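Local coordinates for homospermidine synthase (Legionella pneumophila subsp. pneumophila str. Philadelphia 1, PDB 2PH5), which binds nicotinamide-adenine-dinucleotide and probably catalyses the formation of homospermidine, at residues Phe286-Thr300 / Tyr313-Pro325. Numbering follows the deposited sequence.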
ATOM      1  N   PHE A 286      -7.564  -9.364   8.823  1.00 27.19           N
ATOM      2  CA  PHE A 286      -6.864  -8.386   8.002  1.00 26.83           C
ATOM      3  C   PHE A 286      -6.074  -7.428   8.881  1.00 25.78           C
ATOM      4  O   PHE A 286      -6.164  -7.485  10.107  1.00 24.69           O
ATOM      5  CB  PHE A 286      -7.862  -7.585   7.153  1.00 26.96           C
ATOM      6  CG  PHE A 286      -8.684  -6.610   7.948  1.00 27.77           C
ATOM      7  CD1 PHE A 286      -9.690  -7.061   8.803  1.00 29.61           C
ATOM      8  CD2 PHE A 286      -8.428  -5.243   7.874  1.00 28.37           C
ATOM      9  CE1 PHE A 286     -10.432  -6.166   9.577  1.00 29.45           C
ATOM     10  CE2 PHE A 286      -9.162  -4.333   8.644  1.00 30.22           C
ATOM     11  CZ  PHE A 286     -10.169  -4.799   9.499  1.00 29.71           C
ATOM     12  N   HIS A 287      -5.285  -6.562   8.255  1.00 23.95           N
ATOM     13  CA  HIS A 287      -4.527  -5.573   9.008  1.00 23.46           C
ATOM     14  C   HIS A 287      -5.054  -4.188   8.667  1.00 23.49           C
ATOM     15  O   HIS A 287      -4.825  -3.678   7.570  1.00 24.86           O
ATOM     16  CB  HIS A 287      -3.034  -5.634   8.683  1.00 22.01           C
ATOM     17  CG  HIS A 287      -2.332  -6.825   9.263  1.00 23.55           C
ATOM     18  ND1 HIS A 287      -0.958  -6.932   9.301  1.00 17.25           N
ATOM     19  CD2 HIS A 287      -2.815  -7.969   9.805  1.00 22.60           C
ATOM     20  CE1 HIS A 287      -0.626  -8.090   9.843  1.00 20.77           C
ATOM     21  NE2 HIS A 287      -1.734  -8.738  10.157  1.00 23.59           N
ATOM     22  N   GLY A 288      -5.758  -3.573   9.607  1.00 21.92           N
ATOM     23  CA  GLY A 288      -6.281  -2.243   9.352  1.00 20.88           C
ATOM     24  C   GLY A 288      -5.429  -1.145   9.969  1.00 19.73           C
ATOM     25  O   GLY A 288      -4.607  -1.409  10.849  1.00 20.10           O
ATOM     26  N   PHE A 289      -5.605   0.084   9.495  1.00 17.70           N
ATOM     27  CA  PHE A 289      -4.877   1.224  10.036  1.00 18.07           C
ATOM     28  C   PHE A 289      -5.593   1.624  11.318  1.00 17.43           C
ATOM     29  O   PHE A 289      -6.827   1.641  11.363  1.00 14.47           O
ATOM     30  CB  PHE A 289      -4.896   2.420   9.066  1.00 17.81           C
ATOM     31  CG  PHE A 289      -4.080   2.219   7.828  1.00 18.83           C
ATOM     32  CD1 PHE A 289      -4.627   1.579   6.717  1.00 19.65           C
ATOM     33  CD2 PHE A 289      -2.750   2.632   7.783  1.00 16.21           C
ATOM     34  CE1 PHE A 289      -3.864   1.349   5.575  1.00 18.57           C
ATOM     35  CE2 PHE A 289      -1.975   2.408   6.650  1.00 17.86           C
ATOM     36  CZ  PHE A 289      -2.533   1.761   5.539  1.00 19.83           C
ATOM     37  N   LEU A 290      -4.826   1.937  12.358  1.00 17.82           N
ATOM     38  CA  LEU A 290      -5.408   2.347  13.632  1.00 20.28           C
ATOM     39  C   LEU A 290      -5.705   3.850  13.605  1.00 22.48           C
ATOM     40  O   LEU A 290      -5.240   4.612  14.453  1.00 21.82           O
ATOM     41  CB  LEU A 290      -4.452   1.984  14.776  1.00 19.16           C
ATOM     42  CG  LEU A 290      -4.772   2.253  16.261  1.00 20.60           C
ATOM     43  CD1 LEU A 290      -6.246   2.207  16.560  1.00 18.67           C
ATOM     44  CD2 LEU A 290      -4.018   1.223  17.090  1.00 19.97           C
ATOM     45  N   ILE A 291      -6.478   4.250  12.595  1.00 25.77           N
ATOM     46  CA  ILE A 291      -6.897   5.629  12.391  1.00 30.24           C
ATOM     47  C   ILE A 291      -7.672   6.114  13.602  1.00 32.27           C
ATOM     48  O   ILE A 291      -8.572   5.440  14.083  1.00 33.79           O
ATOM     49  CB  ILE A 291      -7.807   5.764  11.135  1.00 31.43           C
ATOM     50  CG1 ILE A 291      -7.003   6.296   9.951  1.00 32.78           C
ATOM     51  CG2 ILE A 291      -8.938   6.741  11.393  1.00 32.84           C
ATOM     52  CD1 ILE A 291      -5.875   5.431   9.544  1.00 31.61           C
ATOM     53  N   THR A 292      -7.333   7.299  14.080  1.00 36.21           N
ATOM     54  CA  THR A 292      -7.985   7.876  15.247  1.00 41.26           C
ATOM     55  C   THR A 292      -9.423   8.340  14.970  1.00 43.56           C
ATOM     56  O   THR A 292      -9.815   8.515  13.814  1.00 43.05           O
ATOM     57  CB  THR A 292      -7.178   9.085  15.721  1.00 42.18           C
ATOM     58  OG1 THR A 292      -7.283  10.130  14.746  1.00 44.40           O
ATOM     59  CG2 THR A 292      -5.709   8.713  15.872  1.00 41.46           C
ATOM     60  N   HIS A 293     -10.212   8.523  16.029  1.00 46.42           N
ATOM     61  CA  HIS A 293     -11.585   9.032  15.884  1.00 51.26           C
ATOM     62  C   HIS A 293     -12.137   9.697  17.144  1.00 53.27           C
ATOM     63  O   HIS A 293     -11.511   9.674  18.209  1.00 54.08           O
ATOM     64  CB  HIS A 293     -12.544   7.937  15.410  1.00 52.63           C
ATOM     65  CG  HIS A 293     -13.031   8.128  14.003  1.00 52.87           C
ATOM     66  ND1 HIS A 293     -13.872   9.158  13.634  1.00 51.93           N
ATOM     67  CD2 HIS A 293     -12.794   7.418  12.875  1.00 52.24           C
ATOM     68  CE1 HIS A 293     -14.133   9.071  12.343  1.00 52.46           C
ATOM     69  NE2 HIS A 293     -13.490   8.024  11.856  1.00 51.86           N
ATOM     70  N   ALA A 294     -13.316  10.294  17.017  1.00 55.21           N
ATOM     71  CA  ALA A 294     -13.936  10.995  18.139  1.00 57.02           C
ATOM     72  C   ALA A 294     -14.640  10.065  19.113  1.00 57.15           C
ATOM     73  O   ALA A 294     -14.377  10.100  20.317  1.00 59.40           O
ATOM     74  CB  ALA A 294     -14.921  12.040  17.615  1.00 57.52           C
ATOM     75  N   GLU A 295     -15.531   9.237  18.579  1.00 56.71           N
ATOM     76  CA  GLU A 295     -16.313   8.306  19.383  1.00 56.18           C
ATOM     77  C   GLU A 295     -15.507   7.219  20.099  1.00 54.88           C
ATOM     78  O   GLU A 295     -16.068   6.202  20.516  1.00 55.24           O
ATOM     79  CB  GLU A 295     -17.399   7.652  18.514  1.00 58.38           C
ATOM     80  CG  GLU A 295     -18.829   7.888  19.012  1.00 59.62           C
ATOM     81  CD  GLU A 295     -19.886   7.191  18.165  1.00 59.15           C
ATOM     82  OE1 GLU A 295     -21.078   7.263  18.529  1.00 62.12           O
ATOM     83  OE2 GLU A 295     -19.532   6.574  17.142  1.00 56.85           O
ATOM     84  N   THR A 296     -14.200   7.419  20.236  1.00 51.10           N
ATOM     85  CA  THR A 296     -13.376   6.434  20.927  1.00 47.16           C
ATOM     86  C   THR A 296     -13.477   6.681  22.429  1.00 44.83           C
ATOM     87  O   THR A 296     -13.737   5.763  23.202  1.00 43.66           O
ATOM     88  CB  THR A 296     -11.890   6.522  20.510  1.00 47.16           C
ATOM     89  OG1 THR A 296     -11.776   6.299  19.101  1.00 48.32           O
ATOM     90  CG2 THR A 296     -11.068   5.480  21.247  1.00 45.48           C
ATOM     91  N   ILE A 297     -13.285   7.931  22.833  1.00 41.34           N
ATOM     92  CA  ILE A 297     -13.351   8.284  24.240  1.00 39.83           C
ATOM     93  C   ILE A 297     -14.775   8.214  24.783  1.00 39.08           C
ATOM     94  O   ILE A 297     -15.007   7.744  25.900  1.00 35.56           O
ATOM     95  CB  ILE A 297     -12.801   9.694  24.473  1.00 40.93           C
ATOM     96  CG1 ILE A 297     -11.421   9.816  23.823  1.00 42.24           C
ATOM     97  CG2 ILE A 297     -12.748   9.993  25.968  1.00 40.98           C
ATOM     98  CD1 ILE A 297     -10.476   8.671  24.136  1.00 42.12           C
ATOM     99  N   SER A 298     -15.726   8.681  23.983  1.00 39.62           N
ATOM    100  CA  SER A 298     -17.126   8.671  24.381  1.00 40.37           C
ATOM    101  C   SER A 298     -17.642   7.243  24.570  1.00 40.46           C
ATOM    102  O   SER A 298     -18.366   6.966  25.525  1.00 42.38           O
ATOM    103  CB  SER A 298     -17.973   9.407  23.341  1.00 40.36           C
ATOM    104  OG  SER A 298     -17.836   8.814  22.061  1.00 44.55           O
ATOM    105  N   LEU A 299     -17.272   6.335  23.675  1.00 39.03           N
ATOM    106  CA  LEU A 299     -17.721   4.952  23.794  1.00 38.16           C
ATOM    107  C   LEU A 299     -17.064   4.262  24.978  1.00 36.35           C
ATOM    108  O   LEU A 299     -17.726   3.561  25.739  1.00 36.65           O
ATOM    109  CB  LEU A 299     -17.411   4.160  22.519  1.00 39.55           C
ATOM    110  CG  LEU A 299     -18.280   4.496  21.310  1.00 41.05           C
ATOM    111  CD1 LEU A 299     -17.827   3.700  20.095  1.00 42.88           C
ATOM    112  CD2 LEU A 299     -19.732   4.200  21.645  1.00 42.89           C
ATOM    113  N   THR A 300     -15.759   4.460  25.128  1.00 33.76           N
ATOM    114  CA  THR A 300     -15.025   3.841  26.224  1.00 31.01           C
ATOM    115  C   THR A 300     -15.648   4.190  27.579  1.00 30.92           C
ATOM    116  O   THR A 300     -15.946   3.296  28.375  1.00 30.53           O
ATOM    117  CB  THR A 300     -13.544   4.266  26.209  1.00 28.93           C
ATOM    118  OG1 THR A 300     -12.940   3.841  24.983  1.00 27.98           O
ATOM    119  CG2 THR A 300     -12.800   3.638  27.370  1.00 29.26           C
ATOM    120  N   TYR A 313     -14.183  -1.894  35.556  1.00 36.88           N
ATOM    121  CA  TYR A 313     -14.177  -2.427  34.202  1.00 33.14           C
ATOM    122  C   TYR A 313     -14.173  -1.388  33.087  1.00 32.93           C
ATOM    123  O   TYR A 313     -14.764  -0.310  33.204  1.00 31.56           O
ATOM    124  CB  TYR A 313     -15.387  -3.318  33.986  1.00 29.23           C
ATOM    125  CG  TYR A 313     -15.620  -3.652  32.535  1.00 25.05           C
ATOM    126  CD1 TYR A 313     -14.809  -4.576  31.873  1.00 24.44           C
ATOM    127  CD2 TYR A 313     -16.683  -3.070  31.827  1.00 23.99           C
ATOM    128  CE1 TYR A 313     -15.058  -4.922  30.541  1.00 22.28           C
ATOM    129  CE2 TYR A 313     -16.939  -3.407  30.499  1.00 19.55           C
ATOM    130  CZ  TYR A 313     -16.130  -4.335  29.869  1.00 22.28           C
ATOM    131  OH  TYR A 313     -16.424  -4.726  28.589  1.00 24.08           O
ATOM    132  N   ARG A 314     -13.534  -1.754  31.984  1.00 31.30           N
ATOM    133  CA  ARG A 314     -13.439  -0.889  30.828  1.00 30.75           C
ATOM    134  C   ARG A 314     -12.752  -1.656  29.714  1.00 29.58           C
ATOM    135  O   ARG A 314     -11.654  -2.174  29.892  1.00 30.19           O
ATOM    136  CB  ARG A 314     -12.625   0.347  31.175  1.00 31.86           C
ATOM    137  CG  ARG A 314     -12.403   1.288  30.025  1.00 33.13           C
ATOM    138  CD  ARG A 314     -11.245   2.227  30.329  1.00 35.59           C
ATOM    139  NE  ARG A 314     -11.599   3.250  31.302  1.00 38.43           N
ATOM    140  CZ  ARG A 314     -10.715   3.946  32.006  1.00 38.24           C
ATOM    141  NH1 ARG A 314      -9.417   3.724  31.849  1.00 36.98           N
ATOM    142  NH2 ARG A 314     -11.133   4.870  32.858  1.00 41.49           N
ATOM    143  N   PRO A 315     -13.405  -1.760  28.552  1.00 28.68           N
ATOM    144  CA  PRO A 315     -12.819  -2.475  27.416  1.00 26.98           C
ATOM    145  C   PRO A 315     -11.897  -1.564  26.618  1.00 25.82           C
ATOM    146  O   PRO A 315     -11.942  -0.342  26.758  1.00 26.88           O
ATOM    147  CB  PRO A 315     -14.044  -2.885  26.608  1.00 26.91           C
ATOM    148  CG  PRO A 315     -14.953  -1.709  26.803  1.00 26.63           C
ATOM    149  CD  PRO A 315     -14.820  -1.428  28.294  1.00 28.49           C
ATOM    150  N   THR A 316     -11.046  -2.163  25.799  1.00 24.42           N
ATOM    151  CA  THR A 316     -10.156  -1.387  24.954  1.00 22.92           C
ATOM    152  C   THR A 316     -10.994  -1.070  23.714  1.00 22.40           C
ATOM    153  O   THR A 316     -11.727  -1.932  23.218  1.00 19.05           O
ATOM    154  CB  THR A 316      -8.888  -2.206  24.582  1.00 24.03           C
ATOM    155  OG1 THR A 316      -7.988  -2.214  25.697  1.00 25.10           O
ATOM    156  CG2 THR A 316      -8.180  -1.614  23.368  1.00 24.99           C
ATOM    157  N   VAL A 317     -10.912   0.171  23.246  1.00 22.49           N
ATOM    158  CA  VAL A 317     -11.671   0.598  22.078  1.00 23.38           C
ATOM    159  C   VAL A 317     -10.836   1.448  21.131  1.00 23.59           C
ATOM    160  O   VAL A 317     -10.224   2.436  21.542  1.00 25.69           O
ATOM    161  CB  VAL A 317     -12.909   1.443  22.465  1.00 24.58           C
ATOM    162  CG1 VAL A 317     -13.724   1.765  21.212  1.00 22.28           C
ATOM    163  CG2 VAL A 317     -13.762   0.698  23.484  1.00 23.31           C
ATOM    164  N   HIS A 318     -10.829   1.053  19.863  1.00 20.87           N
ATOM    165  CA  HIS A 318     -10.113   1.774  18.837  1.00 20.70           C
ATOM    166  C   HIS A 318     -10.600   1.336  17.460  1.00 20.94           C
ATOM    167  O   HIS A 318     -11.361   0.375  17.337  1.00 17.26           O
ATOM    168  CB  HIS A 318      -8.591   1.584  18.978  1.00 19.63           C
ATOM    169  CG  HIS A 318      -8.103   0.206  18.660  1.00 20.81           C
ATOM    170  ND1 HIS A 318      -8.114  -0.311  17.381  1.00 20.75           N
ATOM    171  CD2 HIS A 318      -7.534  -0.742  19.445  1.00 20.40           C
ATOM    172  CE1 HIS A 318      -7.568  -1.514  17.393  1.00 23.17           C
ATOM    173  NE2 HIS A 318      -7.207  -1.799  18.632  1.00 18.53           N
ATOM    174  N   TYR A 319     -10.152   2.059  16.439  1.00 21.74           N
ATOM    175  CA  TYR A 319     -10.538   1.839  15.051  1.00 23.13           C
ATOM    176  C   TYR A 319      -9.516   0.946  14.309  1.00 21.61           C
ATOM    177  O   TYR A 319      -8.310   1.068  14.513  1.00 23.40           O
ATOM    178  CB  TYR A 319     -10.656   3.228  14.385  1.00 26.26           C
ATOM    179  CG  TYR A 319     -11.421   3.318  13.073  1.00 31.53           C
ATOM    180  CD1 TYR A 319     -11.367   4.482  12.290  1.00 34.35           C
ATOM    181  CD2 TYR A 319     -12.190   2.248  12.610  1.00 35.75           C
ATOM    182  CE1 TYR A 319     -12.061   4.569  11.067  1.00 35.81           C
ATOM    183  CE2 TYR A 319     -12.886   2.320  11.400  1.00 35.34           C
ATOM    184  CZ  TYR A 319     -12.817   3.482  10.637  1.00 37.99           C
ATOM    185  OH  TYR A 319     -13.517   3.550   9.448  1.00 41.74           O
ATOM    186  N   ALA A 320     -10.015   0.035  13.473  1.00 20.09           N
ATOM    187  CA  ALA A 320      -9.190  -0.871  12.658  1.00 19.32           C
ATOM    188  C   ALA A 320      -9.728  -0.681  11.236  1.00 19.77           C
ATOM    189  O   ALA A 320     -10.596  -1.430  10.777  1.00 21.03           O
ATOM    190  CB  ALA A 320      -9.385  -2.327  13.111  1.00 15.00           C
ATOM    191  N   TYR A 321      -9.208   0.332  10.554  1.00 21.12           N
ATOM    192  CA  TYR A 321      -9.659   0.704   9.214  1.00 19.97           C
ATOM    193  C   TYR A 321      -8.809   0.234   8.049  1.00 21.05           C
ATOM    194  O   TYR A 321      -7.582   0.288   8.087  1.00 21.40           O
ATOM    195  CB  TYR A 321      -9.768   2.231   9.131  1.00 18.14           C
ATOM    196  CG  TYR A 321     -10.366   2.784   7.847  1.00 19.48           C
ATOM    197  CD1 TYR A 321      -9.858   3.944   7.269  1.00 16.41           C
ATOM    198  CD2 TYR A 321     -11.492   2.197   7.256  1.00 20.30           C
ATOM    199  CE1 TYR A 321     -10.451   4.514   6.149  1.00 17.24           C
ATOM    200  CE2 TYR A 321     -12.097   2.766   6.127  1.00 17.45           C
ATOM    201  CZ  TYR A 321     -11.570   3.926   5.582  1.00 17.02           C
ATOM    202  OH  TYR A 321     -12.166   4.503   4.482  1.00 17.27           O
ATOM    203  N   ASN A 322      -9.484  -0.205   6.998  1.00 21.19           N
ATOM    204  CA  ASN A 322      -8.816  -0.638   5.784  1.00 21.76           C
ATOM    205  C   ASN A 322      -9.630   0.023   4.681  1.00 21.66           C
ATOM    206  O   ASN A 322     -10.703  -0.464   4.309  1.00 22.57           O
ATOM    207  CB  ASN A 322      -8.861  -2.154   5.643  1.00 22.78           C
ATOM    208  CG  ASN A 322      -7.979  -2.657   4.519  1.00 26.35           C
ATOM    209  OD1 ASN A 322      -8.044  -3.823   4.142  1.00 32.93           O
ATOM    210  ND2 ASN A 322      -7.143  -1.781   3.982  1.00 25.99           N
ATOM    211  N   PRO A 323      -9.136   1.160   4.159  1.00 20.74           N
ATOM    212  CA  PRO A 323      -9.797   1.928   3.099  1.00 20.31           C
ATOM    213  C   PRO A 323      -9.804   1.213   1.753  1.00 19.54           C
ATOM    214  O   PRO A 323      -9.268   0.113   1.615  1.00 20.49           O
ATOM    215  CB  PRO A 323      -8.991   3.218   3.067  1.00 20.93           C
ATOM    216  CG  PRO A 323      -7.611   2.723   3.329  1.00 19.56           C
ATOM    217  CD  PRO A 323      -7.812   1.734   4.467  1.00 20.49           C
ATOM    218  N   CYS A 324     -10.429   1.838   0.764  1.00 17.81           N
ATOM    219  CA  CYS A 324     -10.497   1.256  -0.566  1.00 16.86           C
ATOM    220  C   CYS A 324      -9.082   1.225  -1.136  1.00 16.39           C
ATOM    221  O   CYS A 324      -8.279   2.117  -0.867  1.00 16.40           O
ATOM    222  CB  CYS A 324     -11.407   2.091  -1.455  1.00 14.54           C
ATOM    223  SG  CYS A 324     -10.767   3.731  -1.751  1.00 20.00           S
ATOM    224  N   PRO A 325      -8.753   0.195  -1.932  1.00 17.78           N
ATOM    225  CA  PRO A 325      -7.407   0.097  -2.511  1.00 18.76           C
ATOM    226  C   PRO A 325      -6.800   1.411  -3.017  1.00 21.15           C
ATOM    227  O   PRO A 325      -5.587   1.614  -2.910  1.00 21.34           O
ATOM    228  CB  PRO A 325      -7.568  -0.960  -3.614  1.00 16.98           C
ATOM    229  CG  PRO A 325      -9.052  -1.064  -3.829  1.00 18.07           C
ATOM    230  CD  PRO A 325      -9.628  -0.859  -2.462  1.00 16.83           C
TER
HETATM  231  O   HOH W   1      -8.814   4.517  16.821  1.00 25.48           O
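Tyr319 reaches out of strand 316-322 alongside Ile291, both side chains pointing the same way. Its CB lies by Ile291 O, and CG, anti to the backbone N (chi1 -163°), carries the ring past Ile291 and His293, which approach it obliquely. CD1 meets Ile291 CG2 at 3.4 Å and the edge of the imidazole at His293 CD2, 3.3 Å away, ring planes inclined at 59°. CE1 stays near the same two atoms, while one face of the ring carries Tyr321 CB. At the tip, OH hydrogen-bonds Glu207 of strand 202-213. A water accepts from Tyr319 N and lies within hydrogen-bonding distance of Ile291 O.

Phe289 and Tyr321 form a single antiparallel hydrogen-bonded bridge, Tyr321 N donating to Phe289 O over 2.8 Å. Leu290, centre of an inverse gamma turn, crosses His318 roughly at right angles, CD1 touching ND1 and CD2 over one face of the imidazole. Thr300 packs OG1 against Val317 CB at 3.5 Å and CG2 against Arg314 CG; the same hydroxyl donates to Thr296 O. The contact joins strand 286-289 and helix 295-302 to the mixed sheet of the saccharopine dehydrogenase C-terminal domain, with Tyr319 and His293 beside NAD-binding Asn159 and Pro160.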